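Local coordinates for protein acyl-CoA thioester hydrolase ybgC (Escherichia coli K-12, PDB 3GRH) that is a putative acyl-CoA thioesterase of the outer membrane, belonging to the pectinesterase family but without pectin binding or pectinesterase activity, at residues D97-K102 and G128-Y133. Numbering follows the deposited sequence.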
ATOM      1  N   ASP A  97      12.062 -19.378   2.463  1.00 12.64           N
ATOM      2  CA  ASP A  97      12.919 -19.948   3.463  1.00 13.69           C
ATOM      3  C   ASP A  97      14.233 -20.425   2.908  1.00 13.46           C
ATOM      4  O   ASP A  97      15.242 -20.139   3.514  1.00 14.87           O
ATOM      5  CB  ASP A  97      12.202 -21.084   4.169  1.00 13.99           C
ATOM      6  CG  ASP A  97      11.021 -20.655   5.010  1.00 20.42           C
ATOM      7  OD1 ASP A  97      10.750 -19.458   5.151  1.00 21.31           O
ATOM      8  OD2 ASP A  97      10.317 -21.552   5.603  1.00 21.18           O
ATOM      9  N   ALA A  98      14.236 -21.063   1.731  1.00 13.15           N
ATOM     10  CA  ALA A  98      15.470 -21.540   1.182  1.00 13.17           C
ATOM     11  C   ALA A  98      16.386 -20.393   0.797  1.00 14.29           C
ATOM     12  O   ALA A  98      17.610 -20.564   0.814  1.00 14.21           O
ATOM     13  CB  ALA A  98      15.234 -22.433  -0.050  1.00 14.77           C
ATOM     14  N   ALA A  99      15.795 -19.274   0.403  1.00 13.57           N
ATOM     15  CA  ALA A  99      16.573 -18.090   0.085  1.00 13.28           C
ATOM     16  C   ALA A  99      17.178 -17.489   1.342  1.00 13.94           C
ATOM     17  O   ALA A  99      18.356 -17.108   1.398  1.00 15.55           O
ATOM     18  CB  ALA A  99      15.685 -17.043  -0.624  1.00 13.53           C
ATOM     19  N   ILE A 100      16.374 -17.373   2.371  1.00 13.60           N
ATOM     20  CA  ILE A 100      16.790 -16.728   3.624  1.00 14.45           C
ATOM     21  C   ILE A 100      17.888 -17.495   4.351  1.00 15.06           C
ATOM     22  O   ILE A 100      18.833 -16.877   4.831  1.00 15.76           O
ATOM     23  CB  ILE A 100      15.612 -16.526   4.568  1.00 15.22           C
ATOM     24  CG1 ILE A 100      14.607 -15.584   3.972  1.00 18.05           C
ATOM     25  CG2 ILE A 100      16.118 -15.978   5.954  1.00 17.59           C
ATOM     26  CD1 ILE A 100      15.078 -14.185   3.776  1.00 21.54           C
ATOM     27  N   ILE A 101      17.799 -18.803   4.365  1.00 14.55           N
ATOM     28  CA  ILE A 101      18.808 -19.629   5.107  1.00 15.26           C
ATOM     29  C   ILE A 101      20.208 -19.440   4.547  1.00 15.56           C
ATOM     30  O   ILE A 101      21.182 -19.787   5.223  1.00 17.47           O
ATOM     31  CB  ILE A 101      18.432 -21.092   5.285  1.00 15.80           C
ATOM     32  CG1 ILE A 101      18.215 -21.822   3.973  1.00 15.08           C
ATOM     33  CG2 ILE A 101      17.131 -21.172   6.153  1.00 16.58           C
ATOM     34  CD1 ILE A 101      18.204 -23.393   4.051  1.00 18.19           C
ATOM     35  N   LYS A 102      20.359 -18.976   3.321  1.00 15.20           N
ATOM     36  CA  LYS A 102      21.704 -18.772   2.758  1.00 16.43           C
ATOM     37  C   LYS A 102      22.506 -17.663   3.443  1.00 17.68           C
ATOM     38  O   LYS A 102      23.724 -17.622   3.334  1.00 19.14           O
ATOM     39  CB  LYS A 102      21.606 -18.447   1.282  1.00 17.37           C
ATOM     40  CG  LYS A 102      21.163 -19.582   0.402  1.00 18.47           C
ATOM     41  CD  LYS A 102      21.463 -19.158  -0.987  1.00 22.28           C
ATOM     42  CE  LYS A 102      20.790 -19.981  -2.055  1.00 26.03           C
ATOM     43  NZ  LYS A 102      20.984 -19.212  -3.349  1.00 25.71           N
ATOM     44  N   GLY A 128      20.062  -9.601   2.538  1.00 13.88           N
ATOM     45  CA  GLY A 128      19.887  -9.489   1.119  1.00 13.38           C
ATOM     46  C   GLY A 128      18.406  -9.334   0.723  1.00 12.01           C
ATOM     47  O   GLY A 128      17.478  -9.775   1.473  1.00 14.38           O
ATOM     48  N   GLY A 129      18.222  -8.709  -0.440  1.00 12.90           N
ATOM     49  CA  GLY A 129      16.891  -8.547  -1.055  1.00 11.73           C
ATOM     50  C   GLY A 129      16.351  -9.816  -1.692  1.00 11.69           C
ATOM     51  O   GLY A 129      17.064 -10.659  -2.143  1.00 11.92           O
ATOM     52  N   ILE A 130      15.039  -9.966  -1.632  1.00  8.98           N
ATOM     53  CA  ILE A 130      14.362 -11.037  -2.306  1.00 10.49           C
ATOM     54  C   ILE A 130      13.506 -10.471  -3.427  1.00  9.88           C
ATOM     55  O   ILE A 130      12.766  -9.506  -3.192  1.00 10.27           O
ATOM     56  CB  ILE A 130      13.431 -11.766  -1.353  1.00 13.02           C
ATOM     57  CG1 ILE A 130      14.242 -12.408  -0.245  1.00 16.71           C
ATOM     58  CG2 ILE A 130      12.659 -12.889  -2.116  1.00 13.35           C
ATOM     59  CD1 ILE A 130      14.997 -13.587  -0.699  1.00 19.43           C
ATOM     60  N   THR A 131      13.632 -11.056  -4.627  1.00 10.17           N
ATOM     61  CA  THR A 131      12.724 -10.741  -5.773  1.00 10.64           C
ATOM     62  C   THR A 131      11.844 -11.910  -6.037  1.00 10.60           C
ATOM     63  O   THR A 131      12.313 -12.992  -6.249  1.00 10.90           O
ATOM     64  CB  THR A 131      13.503 -10.374  -7.009  1.00  9.99           C
ATOM     65  OG1 THR A 131      14.324  -9.220  -6.729  1.00 12.00           O
ATOM     66  CG2 THR A 131      12.560 -10.057  -8.171  1.00 11.28           C
ATOM     67  N   LEU A 132      10.537 -11.713  -6.014  1.00 11.01           N
ATOM     68  CA  LEU A 132       9.566 -12.772  -6.309  1.00 10.27           C
ATOM     69  C   LEU A 132       8.764 -12.332  -7.521  1.00 10.27           C
ATOM     70  O   LEU A 132       8.219 -11.229  -7.518  1.00 10.49           O
ATOM     71  CB  LEU A 132       8.648 -12.967  -5.103  1.00 13.42           C
ATOM     72  CG  LEU A 132       7.601 -14.026  -5.202  1.00 14.31           C
ATOM     73  CD1 LEU A 132       8.222 -15.405  -5.173  1.00 18.51           C
ATOM     74  CD2 LEU A 132       6.607 -13.849  -4.068  1.00 19.01           C
ATOM     75  N   TYR A 133       8.705 -13.166  -8.546  1.00 10.32           N
ATOM     76  CA  TYR A 133       8.066 -12.781  -9.766  1.00  9.30           C
ATOM     77  C   TYR A 133       7.336 -13.914 -10.400  1.00 10.67           C
ATOM     78  O   TYR A 133       7.786 -15.065 -10.323  1.00 12.13           O
ATOM     79  CB  TYR A 133       9.082 -12.208 -10.717  1.00 11.33           C
ATOM     80  CG  TYR A 133      10.158 -13.110 -11.241  1.00 12.78           C
ATOM     81  CD1 TYR A 133      10.069 -13.720 -12.487  1.00 16.76           C
ATOM     82  CD2 TYR A 133      11.317 -13.320 -10.494  1.00 13.20           C
ATOM     83  CE1 TYR A 133      11.072 -14.506 -12.927  1.00 16.82           C
ATOM     84  CE2 TYR A 133      12.288 -14.140 -10.928  1.00 14.85           C
ATOM     85  CZ  TYR A 133      12.192 -14.684 -12.159  1.00 16.59           C
ATOM     86  OH  TYR A 133      13.171 -15.498 -12.664  1.00 18.05           O
TER
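Ala99 and Ile130 meet methyl to methyl, and this is the main touch between helix 92-100 and the start of strand 130-134. The contact is wholly apolar and small, burying 97 Å² in all. Ala99 CB lies 3.5 Å from Ile130 CD1, a close van der Waals approach. The two methyls come nearly tip to tip: the angle CA-CB···CD1 at Ala99 CB is about 142°, and at CD1 the CG1-CD1 bond is about 151° from the line to Ala99 CB. In Ile130, CG1 lies beside the backbone N and anti to the carbonyl carbon (chi1 -63°), and a second torsion of the same sign then brings CD1 to Ala99, while CG2 stays farther from Ala99. Ile100 adds a looser touch from the next helix position, its CD1 standing 4.5 Å from Ile130 CG1. Consecutive helix residues therefore meet the longer branch of Ile130, Ala99 closely at its terminal methyl and Ile100 loosely beside its methylene.

Polar groups act around this patch rather than across it. The Gln108 side chain hydrogen-bonds to both the carbonyl oxygen of Ala99 and Lys102 NZ, and its backbone pairs with Gly129 and Thr131, so one residue of the adjoining strand 108-112 links the helix and the strand. On the strand side, the Asn200 amide holds Ile130 N and Gly128 O.

The pectinesterase family folds as a right-handed parallel beta-helix, and here helix 92-100 packs at the end of the solenoid where strand 77-79 is outermost; Ala99 also touches Phe77 there. With only methyl and methylene groups meeting, the helix-strand contact rests on shape and burial, while directional bonds lie beside it, among them those of Gln108 and Asn200.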